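Local coordinates for protein Exo-poly-alpha-D-galacturonosidase (Thermotoga maritima, PDB 3JUR) that probably hydrolyses polygalacturonate, the acidic backbone of pectin, trimming galacturonic acid units from chain ends as a member of glycosyl hydrolase family 28, at residues W214-V219 and D239-E244; V263-G268 and L299-E304; G308-V313 and G335-N340; L328-R333 and P371-V376. All blocks are in the same frame, centred on the assembly; numbering follows the deposited sequence.

Contact 1. Residues W214-V219 and D239-E244; sequences WCIHPV and DGIDPE. Unlike the reference sequence in segment 214-219: I216 (reference Val).
W214 lies against three acids of residues 239-244, and its indole can be followed outward atom by atom. CB comes first, 3.5 Å from D242 OD2. At the five-membered ring, CD1 faces D239 CG, whose CB makes a CH-pi contact over the same ring. NE1 is 3.4 Å from D239 OD2, but the angle is too poor for a hydrogen bond, because the carboxylate rides above the ring rather than in its plane. CD2 has D242 OD1 3.4 Å above it, and CE3 has D242 CG. The D242 carboxylate is thus stacked on the indole, the planes only 3° apart. At the far end W214 CZ3 is 3.7 Å from E244 OE2, at the ring edge. A broad flat tryptophan suits this place because a single face covers two carboxylates.

CE3 also lies over the ring of H217. This histidine has CG anti to its backbone N (chi1 -169°), which swings NE2 to E244; NE2 donates to the anti lone pair of OE2 at 2.8 Å, nearly in the ring plane. S191 holds ND1.

The backbones run alongside as successive coils of a parallel beta-helix. I216 N bonds to G240 O, D242 N returns to I216 O at 2.9 Å with an almost straight bond (174°), and E244 N reaches P218 O. I216, where the reference has valine, packs its CB on I241 CG1 at 4.1 Å. D242 OD2 is buried without a polar partner in the model, whereas the buried E244 carboxylate would probably favour a proton on H217 NE2 and polarise that imidazole.

Contact 2. Residues V263-G268 and L299-E304; sequences VVIKSG and LVIGSE
Backbone bonds come first between residues 263-268 and 299-304. V300 N donates to V263 O and I265 N to V300 O, both at 2.8 Å, and G302 N meets I265 O in an almost straight bond (178°). V264 CA adds a C-H contact to V300 O. Beyond the strands S267 N still reaches E304 O, at 2.7 Å.

Apolar contacts follow on both faces of the two parallel strands. On one face V264 and V300 lie side by side, CG1 of V264 being 3.7 Å from CB of V300; on the other I265 CD1 touches I301 CD1 at 3.7 Å, and V263 CG1 approaches L299 CD1. Stacking of like residues from coil to coil is characteristic of the right-handed parallel beta-helix of family 28, and branched aliphatic chains suit it because they favour extended backbone and fill the space between neighbouring rungs. V309 and V312, from another wall of the helix, cover I265.

Ionic and polar contacts gather round K266. Its chain runs extended from CB and bends only at the last torsion (chi4 -74°), which brings NZ 2.7 Å from E304 OE1 in a salt bridge, on the syn side, and 3.0 Å from G302 O, which it meets from above the carbonyl plane. A methionine in its place would probably leave the buried OE1 of E304 without its positive mate and G302 O without this donor. R269 holds the other oxygen, OE2, which also accepts a hydrogen bond from a water. G302 has backbone angles that call for glycine, and the peptide bond after it, leading into S303, is cis.

Contact 3. Residues G308-V313 and G335-N340; sequences GVRNVV and GGYMEN
G308 and Y337 meet where two neighbouring coils of the parallel beta-helix enter the same wall, strands 309-320 and 337-349 running side by side. G308 CA sits 3.5 Å above the centroid of the Y337 ring, almost on the ring normal, in a CH-pi contact. Only glycine fits: a CB would run into Y337 CZ, and the backbone angles disfavour one as well. Y337 comes over G308 because its CG stands between the backbone N and the carbonyl carbon (chi1 57°), folding the ring back across the adjoining strand.

Backbone bonds fix the register. V309 N donates to Y337 O at 2.9 Å, and E339 N to V309 O.

R310 lays CB and CG along the edge of the tyrosine ring, and Y337 OH lies over one face of the guanidinium, 3.4 Å from NH2 but at too poor an angle to bond. A water accepts from NH2 and donates to E339 OE2 at 2.6 Å, linking two opposite charges that do not meet directly. Each has a closer mate beyond the pair: E281 for R310, R374 for E339.

At the other end N311 and N340 lie side by side, pointing the same way. N340 ND2 donates to N311 OD1 at 3.1 Å, with the amide planes 42° apart, and V312 N continues onto N340 O at 3.1 Å. Both asparagines have positive phi, a left-handed conformation that asparagine tolerates well. Such a pair of stacked asparagines at a bend recalls the asparagine stacks known from the parallel beta-helices of pectate lyases.

Contact 4. Residues L328-R333 and P371-V376; sequences LKTNSR and PVVRSV
P371 presses the CB, CG and CD rim of its puckered ring against T330 and N331; no aromatic ring or amide face takes part. CB lies 3.4 Å from T330 OG1, and CG and CD both lie near N331 O. The contact spans the interior of the parallel beta-helix, strand 327-329 of one wall facing strand 372-379 of another, which is why no hydrogen bond joins them and apolar groups dominate.

With chi1 at -174°, T330 turns OG1 to the side opposite its N and leaves CG2 pointing tip to tip at V373 CG2, 3.9 Å away. A serine here would keep the hydroxyl, but the loss of the methyl would probably open a gap beside V373 CG2. Two residues earlier, on the strand, the L328 side chain passes that of V376 in the opposite direction, CD2 3.7 Å from V376 CG2. Leucine is long enough to meet the methyls of the compact beta-branched valines on the facing strand.

Beyond the strand the chain turns at N331, whose ND2 is held by Y362 O. Its OD1 closes an Asx turn by accepting from R333 N at 3.0 Å, the donor standing above the carbonyl plane.

Overall arrangement
From the N terminus, contact 1 closes the first loop, bringing residues 239-244 one coil on against 214-219. Contact 2 follows in series on the next coil, where V264 N and K266 N probably donate to the carbonyls of I241 and P243. Contact 3 then opens at 308, on a different wall of the helix, and its loop crosses that of contact 4, because 328-333 lies between the two segments of contact 3 and 371-376 comes after both. I301 pairs with K329, joining contacts 2 and 4 within one wall, while E339 and R374 form a salt bridge between contacts 3 and 4 on another. Contact 4 spans the interior between these walls.

Contact 1. Residues W214-V219 and D239-E244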
loop_
_atom_site.group_PDB
_atom_site.type_symbol
_atom_site.label_atom_id
_atom_site.label_comp_id
_atom_site.label_asym_id
_atom_site.label_seq_id
_atom_site.Cartn_x
_atom_site.Cartn_y
_atom_site.Cartn_z
ATOM N N TRP D 214 31.006 30.736 -0.895
ATOM C CA TRP D 214 31.217 29.304 -0.593
ATOM C C TRP D 214 32.115 29.136 0.631
ATOM O O TRP D 214 33.116 29.854 0.779
ATOM C CB TRP D 214 31.806 28.538 -1.782
ATOM C CG TRP D 214 31.009 28.596 -3.068
ATOM C CD1 TRP D 214 29.791 29.184 -3.264
ATOM C CD2 TRP D 214 31.374 28.005 -4.323
ATOM N NE1 TRP D 214 29.380 29.007 -4.566
ATOM C CE2 TRP D 214 30.333 28.287 -5.238
ATOM C CE3 TRP D 214 32.486 27.269 -4.768
ATOM C CZ2 TRP D 214 30.371 27.857 -6.574
ATOM C CZ3 TRP D 214 32.520 26.835 -6.090
ATOM C CH2 TRP D 214 31.472 27.135 -6.980
ATOM N N CYS D 215 31.761 28.196 1.506
ATOM C CA CYS D 215 32.403 28.101 2.819
ATOM C C CYS D 215 33.715 27.332 2.774
ATOM O O CYS D 215 34.759 27.875 3.136
ATOM C CB CYS D 215 31.453 27.539 3.880
ATOM S SG CYS D 215 30.012 28.597 4.220
ATOM N N ILE D 216 33.668 26.081 2.325
ATOM C CA ILE D 216 34.883 25.276 2.176
ATOM C C ILE D 216 35.070 24.831 0.729
ATOM O O ILE D 216 34.268 24.049 0.191
ATOM C CB ILE D 216 34.901 24.078 3.132
ATOM C CG1 ILE D 216 34.851 24.583 4.581
ATOM C CG2 ILE D 216 36.148 23.224 2.881
ATOM C CD1 ILE D 216 35.065 23.518 5.626
ATOM N N HIS D 217 36.140 25.328 0.112
ATOM C CA HIS D 217 36.320 25.202 -1.331
ATOM C C HIS D 217 37.688 24.629 -1.714
ATOM O O HIS D 217 38.590 25.379 -2.093
ATOM C CB HIS D 217 36.056 26.565 -2.000
ATOM C CG HIS D 217 35.961 26.514 -3.496
ATOM N ND1 HIS D 217 36.093 27.637 -4.285
ATOM C CD2 HIS D 217 35.755 25.480 -4.346
ATOM C CE1 HIS D 217 35.971 27.298 -5.555
ATOM N NE2 HIS D 217 35.767 25.992 -5.619
ATOM N N PRO D 218 37.854 23.290 -1.604
ATOM C CA PRO D 218 39.079 22.686 -2.119
ATOM C C PRO D 218 39.005 22.558 -3.635
ATOM O O PRO D 218 37.972 22.133 -4.177
ATOM C CB PRO D 218 39.116 21.303 -1.452
ATOM C CG PRO D 218 37.715 21.004 -1.068
ATOM C CD PRO D 218 36.931 22.285 -1.030
ATOM N N VAL D 219 40.090 22.931 -4.307
ATOM C CA VAL D 219 40.137 22.957 -5.765
ATOM C C VAL D 219 41.379 22.219 -6.234
ATOM O O VAL D 219 42.480 22.473 -5.741
ATOM C CB VAL D 219 40.171 24.412 -6.323
ATOM C CG1 VAL D 219 40.141 24.417 -7.852
ATOM C CG2 VAL D 219 39.022 25.247 -5.763
ATOM N N ASP D 239 27.235 27.994 -0.046
ATOM C CA ASP D 239 27.467 26.557 -0.144
ATOM C C ASP D 239 28.331 26.122 1.037
ATOM O O ASP D 239 29.234 26.856 1.452
ATOM C CB ASP D 239 28.213 26.204 -1.439
ATOM C CG ASP D 239 27.442 26.562 -2.713
ATOM O OD1 ASP D 239 26.437 27.299 -2.659
ATOM O OD2 ASP D 239 27.868 26.096 -3.791
ATOM N N GLY D 240 28.081 24.924 1.561
ATOM C CA GLY D 240 28.853 24.404 2.694
ATOM C C GLY D 240 30.225 23.929 2.257
ATOM O O GLY D 240 31.249 24.535 2.594
ATOM N N ILE D 241 30.246 22.837 1.501
ATOM C CA ILE D 241 31.486 22.278 0.982
ATOM C C ILE D 241 31.358 22.020 -0.523
ATOM O O ILE D 241 30.440 21.302 -0.961
ATOM C CB ILE D 241 31.898 20.975 1.717
ATOM C CG1 ILE D 241 32.007 21.213 3.232
ATOM C CG2 ILE D 241 33.221 20.448 1.154
ATOM C CD1 ILE D 241 32.160 19.946 4.054
ATOM N N ASP D 242 32.292 22.606 -1.284
ATOM C CA ASP D 242 32.357 22.497 -2.741
ATOM C C ASP D 242 33.632 21.814 -3.239
ATOM O O ASP D 242 34.578 22.501 -3.629
ATOM C CB ASP D 242 32.308 23.883 -3.382
ATOM C CG ASP D 242 31.093 24.664 -2.990
ATOM O OD1 ASP D 242 30.205 24.808 -3.857
ATOM O OD2 ASP D 242 31.029 25.136 -1.828
ATOM N N PRO D 243 33.676 20.470 -3.230
ATOM C CA PRO D 243 34.847 19.807 -3.811
ATOM C C PRO D 243 34.879 20.021 -5.330
ATOM O O PRO D 243 33.988 19.523 -6.047
ATOM C CB PRO D 243 34.607 18.318 -3.494
ATOM C CG PRO D 243 33.569 18.305 -2.423
ATOM C CD PRO D 243 32.713 19.501 -2.683
ATOM N N GLU D 244 35.884 20.755 -5.807
ATOM C CA GLU D 244 35.982 21.096 -7.221
ATOM C C GLU D 244 37.248 20.537 -7.874
ATOM O O GLU D 244 38.358 20.962 -7.548
ATOM C CB GLU D 244 35.866 22.616 -7.427
ATOM C CG GLU D 244 35.781 23.015 -8.893
ATOM C CD GLU D 244 35.112 24.356 -9.139
ATOM O OE1 GLU D 244 34.646 24.548 -10.283
ATOM O OE2 GLU D 244 35.046 25.217 -8.219
#

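Contact 2. Residues V263-G268 and L299-E304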
loop_
_atom_site.group_PDB
_atom_site.type_symbol
_atom_site.label_atom_id
_atom_site.label_comp_id
_atom_site.label_asym_id
_atom_site.label_seq_id
_atom_site.Cartn_x
_atom_site.Cartn_y
_atom_site.Cartn_z
ATOM N N VAL D 263 26.451 20.069 0.349
ATOM C CA VAL D 263 27.658 19.444 -0.179
ATOM C C VAL D 263 27.483 19.359 -1.696
ATOM O O VAL D 263 26.568 18.688 -2.182
ATOM C CB VAL D 263 27.894 18.045 0.435
ATOM C CG1 VAL D 263 29.117 17.362 -0.198
ATOM C CG2 VAL D 263 28.057 18.152 1.939
ATOM N N VAL D 264 28.360 20.053 -2.426
ATOM C CA VAL D 264 28.220 20.236 -3.872
ATOM C C VAL D 264 29.483 19.846 -4.598
ATOM O O VAL D 264 30.497 20.522 -4.473
ATOM C CB VAL D 264 28.022 21.718 -4.266
ATOM C CG1 VAL D 264 27.011 21.822 -5.379
ATOM C CG2 VAL D 264 27.665 22.584 -3.067
ATOM N N ILE D 265 29.411 18.800 -5.407
ATOM C CA ILE D 265 30.593 18.346 -6.120
ATOM C C ILE D 265 30.640 18.962 -7.517
ATOM O O ILE D 265 29.654 18.913 -8.266
ATOM C CB ILE D 265 30.672 16.822 -6.145
ATOM C CG1 ILE D 265 30.660 16.305 -4.704
ATOM C CG2 ILE D 265 31.949 16.368 -6.842
ATOM C CD1 ILE D 265 30.110 14.944 -4.561
ATOM N N LYS D 266 31.794 19.550 -7.839
ATOM C CA LYS D 266 31.987 20.352 -9.050
ATOM C C LYS D 266 33.314 20.020 -9.733
ATOM O O LYS D 266 34.113 19.241 -9.200
ATOM C CB LYS D 266 31.916 21.851 -8.713
ATOM C CG LYS D 266 30.637 22.289 -8.008
ATOM C CD LYS D 266 30.669 23.777 -7.684
ATOM C CE LYS D 266 29.431 24.216 -6.909
ATOM N NZ LYS D 266 28.210 24.291 -7.758
ATOM N N SER D 267 33.539 20.591 -10.918
ATOM C CA SER D 267 34.775 20.372 -11.689
ATOM C C SER D 267 34.953 21.368 -12.843
ATOM O O SER D 267 35.460 21.018 -13.920
ATOM C CB SER D 267 34.859 18.929 -12.213
ATOM O OG SER D 267 33.768 18.624 -13.059
ATOM N N GLY D 268 34.549 22.612 -12.610
ATOM C CA GLY D 268 34.719 23.667 -13.605
ATOM C C GLY D 268 33.518 23.844 -14.518
ATOM O O GLY D 268 32.697 22.939 -14.685
ATOM N N LEU D 299 22.935 16.437 -0.975
ATOM C CA LEU D 299 24.053 16.041 -1.823
ATOM C C LEU D 299 23.782 16.510 -3.241
ATOM O O LEU D 299 22.801 16.090 -3.868
ATOM C CB LEU D 299 24.281 14.526 -1.817
ATOM C CG LEU D 299 25.568 14.209 -2.606
ATOM C CD1 LEU D 299 26.838 14.361 -1.729
ATOM C CD2 LEU D 299 25.525 12.875 -3.284
ATOM N N VAL D 300 24.664 17.369 -3.748
ATOM C CA VAL D 300 24.451 18.016 -5.031
ATOM C C VAL D 300 25.629 17.762 -5.973
ATOM O O VAL D 300 26.789 17.765 -5.546
ATOM C CB VAL D 300 24.189 19.532 -4.844
ATOM C CG1 VAL D 300 23.804 20.209 -6.164
ATOM C CG2 VAL D 300 23.089 19.751 -3.832
ATOM N N ILE D 301 25.325 17.499 -7.242
ATOM C CA ILE D 301 26.359 17.436 -8.276
ATOM C C ILE D 301 26.065 18.541 -9.300
ATOM O O ILE D 301 24.927 18.668 -9.767
ATOM C CB ILE D 301 26.444 16.043 -8.999
ATOM C CG1 ILE D 301 26.279 14.844 -8.042
ATOM C CG2 ILE D 301 27.739 15.937 -9.803
ATOM C CD1 ILE D 301 27.395 14.647 -7.030
ATOM N N GLY D 302 27.079 19.350 -9.620
ATOM C CA GLY D 302 26.944 20.427 -10.608
ATOM C C GLY D 302 26.601 21.785 -10.009
ATOM O O GLY D 302 26.611 21.941 -8.788
ATOM N N SER D 303 26.270 22.772 -10.841
ATOM C CA SER D 303 26.127 22.614 -12.295
ATOM C C SER D 303 27.462 22.687 -13.030
ATOM O O SER D 303 27.551 22.356 -14.213
ATOM C CB SER D 303 25.209 23.697 -12.848
ATOM O OG SER D 303 25.882 24.949 -12.889
ATOM N N GLU D 304 28.493 23.147 -12.328
ATOM C CA GLU D 304 29.818 23.246 -12.913
ATOM C C GLU D 304 30.479 21.872 -12.833
ATOM O O GLU D 304 31.268 21.607 -11.938
ATOM C CB GLU D 304 30.652 24.312 -12.201
ATOM C CG GLU D 304 30.000 25.704 -12.168
ATOM C CD GLU D 304 29.242 25.993 -10.875
ATOM O OE1 GLU D 304 28.689 25.056 -10.257
ATOM O OE2 GLU D 304 29.200 27.170 -10.471
HETATM O O HOH W 1 27.049 27.469 -8.633
#

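Contact 3. Residues G308-V313 and G335-N340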
loop_
_atom_site.group_PDB
_atom_site.type_symbol
_atom_site.label_atom_id
_atom_site.label_comp_id
_atom_site.label_asym_id
_atom_site.label_seq_id
_atom_site.Cartn_x
_atom_site.Cartn_y
_atom_site.Cartn_z
ATOM N N GLY D 308 33.793 16.652 -15.458
ATOM C CA GLY D 308 33.305 15.328 -15.090
ATOM C C GLY D 308 33.188 15.159 -13.583
ATOM O O GLY D 308 33.939 15.771 -12.817
ATOM N N VAL D 309 32.212 14.357 -13.164
ATOM C CA VAL D 309 32.077 13.906 -11.776
ATOM C C VAL D 309 31.737 12.417 -11.824
ATOM O O VAL D 309 30.780 12.009 -12.495
ATOM C CB VAL D 309 30.985 14.687 -10.986
ATOM C CG1 VAL D 309 30.869 14.166 -9.543
ATOM C CG2 VAL D 309 31.262 16.209 -10.985
ATOM N N ARG D 310 32.528 11.604 -11.133
ATOM C CA ARG D 310 32.293 10.156 -11.112
ATOM C C ARG D 310 32.694 9.568 -9.767
ATOM O O ARG D 310 33.485 10.174 -9.041
ATOM C CB ARG D 310 33.061 9.453 -12.247
ATOM C CG ARG D 310 34.550 9.745 -12.271
ATOM C CD ARG D 310 35.354 8.564 -12.791
ATOM N NE ARG D 310 35.583 8.628 -14.229
ATOM C CZ ARG D 310 36.782 8.727 -14.805
ATOM N NH1 ARG D 310 37.893 8.773 -14.076
ATOM N NH2 ARG D 310 36.873 8.778 -16.124
ATOM N N ASN D 311 32.148 8.395 -9.449
ATOM C CA ASN D 311 32.505 7.640 -8.243
ATOM C C ASN D 311 32.373 8.445 -6.958
ATOM O O ASN D 311 33.350 8.733 -6.260
ATOM C CB ASN D 311 33.890 7.008 -8.385
ATOM C CG ASN D 311 33.963 6.061 -9.558
ATOM O OD1 ASN D 311 33.024 5.302 -9.810
ATOM N ND2 ASN D 311 35.070 6.107 -10.293
ATOM N N VAL D 312 31.135 8.824 -6.674
ATOM C CA VAL D 312 30.808 9.542 -5.465
ATOM C C VAL D 312 29.857 8.666 -4.674
ATOM O O VAL D 312 28.847 8.194 -5.213
ATOM C CB VAL D 312 30.127 10.886 -5.783
ATOM C CG1 VAL D 312 29.634 11.554 -4.502
ATOM C CG2 VAL D 312 31.086 11.811 -6.531
ATOM N N VAL D 313 30.195 8.431 -3.408
ATOM C CA VAL D 313 29.341 7.680 -2.506
ATOM C C VAL D 313 28.921 8.583 -1.349
ATOM O O VAL D 313 29.771 9.133 -0.633
ATOM C CB VAL D 313 30.044 6.414 -1.943
ATOM C CG1 VAL D 313 29.146 5.697 -0.941
ATOM C CG2 VAL D 313 30.465 5.457 -3.069
ATOM N N GLY D 335 28.845 20.200 -21.290
ATOM C CA GLY D 335 29.528 18.959 -21.659
ATOM C C GLY D 335 29.836 18.164 -20.401
ATOM O O GLY D 335 29.091 18.237 -19.419
ATOM N N GLY D 336 30.940 17.417 -20.427
ATOM C CA GLY D 336 31.359 16.601 -19.291
ATOM C C GLY D 336 30.393 15.476 -18.982
ATOM O O GLY D 336 29.611 15.053 -19.848
ATOM N N TYR D 337 30.447 14.990 -17.743
ATOM C CA TYR D 337 29.616 13.868 -17.308
ATOM C C TYR D 337 29.329 13.909 -15.807
ATOM O O TYR D 337 30.048 14.551 -15.039
ATOM C CB TYR D 337 30.264 12.522 -17.690
ATOM C CG TYR D 337 31.659 12.325 -17.134
ATOM C CD1 TYR D 337 31.850 11.823 -15.841
ATOM C CD2 TYR D 337 32.789 12.646 -17.894
ATOM C CE1 TYR D 337 33.127 11.643 -15.319
ATOM C CE2 TYR D 337 34.078 12.472 -17.374
ATOM C CZ TYR D 337 34.231 11.966 -16.082
ATOM O OH TYR D 337 35.487 11.786 -15.550
ATOM N N MET D 338 28.250 13.241 -15.413
ATOM C CA MET D 338 27.990 12.864 -14.029
ATOM C C MET D 338 27.594 11.404 -14.088
ATOM O O MET D 338 26.644 11.042 -14.791
ATOM C CB MET D 338 26.866 13.715 -13.409
ATOM C CG MET D 338 27.176 15.209 -13.374
ATOM S SD MET D 338 25.878 16.219 -12.641
ATOM C CE MET D 338 24.667 16.210 -13.953
ATOM N N GLU D 339 28.346 10.554 -13.394
ATOM C CA GLU D 339 28.112 9.109 -13.459
ATOM C C GLU D 339 28.684 8.356 -12.265
ATOM O O GLU D 339 29.640 8.815 -11.640
ATOM C CB GLU D 339 28.654 8.513 -14.767
ATOM C CG GLU D 339 30.151 8.605 -14.954
ATOM C CD GLU D 339 30.615 7.922 -16.232
ATOM O OE1 GLU D 339 29.832 7.871 -17.206
ATOM O OE2 GLU D 339 31.769 7.442 -16.265
ATOM N N ASN D 340 28.100 7.194 -11.975
ATOM C CA ASN D 340 28.475 6.397 -10.816
ATOM C C ASN D 340 28.348 7.209 -9.531
ATOM O O ASN D 340 29.330 7.409 -8.797
ATOM C CB ASN D 340 29.885 5.804 -10.975
ATOM C CG ASN D 340 29.869 4.389 -11.518
ATOM O OD1 ASN D 340 28.813 3.838 -11.836
ATOM N ND2 ASN D 340 31.049 3.780 -11.604
HETATM O O HOH W 2 33.913 8.702 -17.159
#

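Contact 4. Residues L328-R333 and P371-V376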
loop_
_atom_site.group_PDB
_atom_site.type_symbol
_atom_site.label_atom_id
_atom_site.label_comp_id
_atom_site.label_asym_id
_atom_site.label_seq_id
_atom_site.Cartn_x
_atom_site.Cartn_y
_atom_site.Cartn_z
ATOM N N LEU D 328 21.154 16.586 -9.106
ATOM C CA LEU D 328 22.119 16.675 -10.209
ATOM C C LEU D 328 21.688 17.776 -11.192
ATOM O O LEU D 328 20.551 17.776 -11.679
ATOM C CB LEU D 328 22.294 15.322 -10.920
ATOM C CG LEU D 328 23.122 14.216 -10.235
ATOM C CD1 LEU D 328 22.475 13.692 -8.955
ATOM C CD2 LEU D 328 23.378 13.060 -11.181
ATOM N N LYS D 329 22.595 18.725 -11.445
ATOM C CA LYS D 329 22.325 19.886 -12.305
ATOM C C LYS D 329 23.366 19.992 -13.411
ATOM O O LYS D 329 24.568 19.927 -13.147
ATOM C CB LYS D 329 22.416 21.205 -11.525
ATOM C CG LYS D 329 21.856 21.214 -10.134
ATOM C CD LYS D 329 21.955 22.607 -9.523
ATOM C CE LYS D 329 23.293 22.826 -8.821
ATOM N NZ LYS D 329 23.266 24.064 -7.982
ATOM N N THR D 330 22.899 20.205 -14.639
ATOM C CA THR D 330 23.769 20.437 -15.788
ATOM C C THR D 330 22.936 21.010 -16.937
ATOM O O THR D 330 21.716 21.143 -16.814
ATOM C CB THR D 330 24.485 19.143 -16.237
ATOM O OG1 THR D 330 25.425 19.440 -17.281
ATOM C CG2 THR D 330 23.466 18.096 -16.728
ATOM N N ASN D 331 23.597 21.361 -18.037
ATOM C CA ASN D 331 22.921 21.766 -19.269
ATOM C C ASN D 331 23.828 21.539 -20.479
ATOM O O ASN D 331 24.968 21.093 -20.320
ATOM C CB ASN D 331 22.438 23.221 -19.193
ATOM C CG ASN D 331 23.576 24.215 -18.973
ATOM O OD1 ASN D 331 24.680 24.049 -19.495
ATOM N ND2 ASN D 331 23.301 25.262 -18.208
ATOM N N SER D 332 23.333 21.848 -21.680
ATOM C CA SER D 332 24.095 21.584 -22.905
ATOM C C SER D 332 25.208 22.605 -23.229
ATOM O O SER D 332 25.839 22.514 -24.285
ATOM C CB SER D 332 23.162 21.359 -24.107
ATOM O OG SER D 332 22.302 22.465 -24.318
ATOM N N ARG D 333 25.455 23.563 -22.336
ATOM C CA ARG D 333 26.673 24.382 -22.429
ATOM C C ARG D 333 27.838 23.694 -21.710
ATOM O O ARG D 333 28.991 24.041 -21.951
ATOM C CB ARG D 333 26.495 25.786 -21.821
ATOM C CG ARG D 333 25.116 26.396 -21.942
ATOM C CD ARG D 333 25.076 27.551 -22.911
ATOM N NE ARG D 333 25.507 28.802 -22.300
ATOM C CZ ARG D 333 25.011 30.001 -22.605
ATOM N NH1 ARG D 333 24.038 30.123 -23.499
ATOM N NH2 ARG D 333 25.482 31.083 -21.998
ATOM N N PRO D 371 25.750 16.885 -21.975
ATOM C CA PRO D 371 26.341 16.190 -20.825
ATOM C C PRO D 371 25.926 14.722 -20.745
ATOM O O PRO D 371 24.784 14.374 -21.060
ATOM C CB PRO D 371 25.797 16.968 -19.624
ATOM C CG PRO D 371 24.537 17.586 -20.100
ATOM C CD PRO D 371 24.653 17.792 -21.578
ATOM N N VAL D 372 26.856 13.870 -20.333
ATOM C CA VAL D 372 26.547 12.465 -20.117
ATOM C C VAL D 372 26.061 12.334 -18.676
ATOM O O VAL D 372 26.809 12.627 -17.747
ATOM C CB VAL D 372 27.784 11.556 -20.365
ATOM C CG1 VAL D 372 27.442 10.092 -20.078
ATOM C CG2 VAL D 372 28.309 11.718 -21.798
ATOM N N VAL D 373 24.800 11.940 -18.496
ATOM C CA VAL D 373 24.230 11.759 -17.151
ATOM C C VAL D 373 23.653 10.354 -17.062
ATOM O O VAL D 373 22.606 10.053 -17.661
ATOM C CB VAL D 373 23.152 12.831 -16.796
ATOM C CG1 VAL D 373 22.659 12.653 -15.362
ATOM C CG2 VAL D 373 23.710 14.255 -16.978
ATOM N N ARG D 374 24.367 9.485 -16.344
ATOM C CA ARG D 374 23.996 8.070 -16.227
ATOM C C ARG D 374 24.500 7.401 -14.949
ATOM O O ARG D 374 25.364 7.943 -14.246
ATOM C CB ARG D 374 24.439 7.274 -17.462
ATOM C CG ARG D 374 25.666 7.823 -18.159
ATOM C CD ARG D 374 26.940 7.039 -17.918
ATOM N NE ARG D 374 27.145 6.013 -18.939
ATOM C CZ ARG D 374 28.314 5.710 -19.501
ATOM N NH1 ARG D 374 29.425 6.354 -19.169
ATOM N NH2 ARG D 374 28.372 4.753 -20.414
ATOM N N SER D 375 23.940 6.228 -14.655
ATOM C CA SER D 375 24.382 5.377 -13.541
ATOM C C SER D 375 24.330 6.068 -12.183
ATOM O O SER D 375 25.358 6.279 -11.526
ATOM C CB SER D 375 25.775 4.806 -13.828
ATOM O OG SER D 375 25.733 4.098 -15.049
ATOM N N VAL D 376 23.116 6.444 -11.788
ATOM C CA VAL D 376 22.863 7.031 -10.482
ATOM C C VAL D 376 22.036 6.016 -9.701
ATOM O O VAL D 376 21.021 5.502 -10.201
ATOM C CB VAL D 376 22.122 8.398 -10.584
ATOM C CG1 VAL D 376 21.933 9.030 -9.193
ATOM C CG2 VAL D 376 22.882 9.363 -11.503
#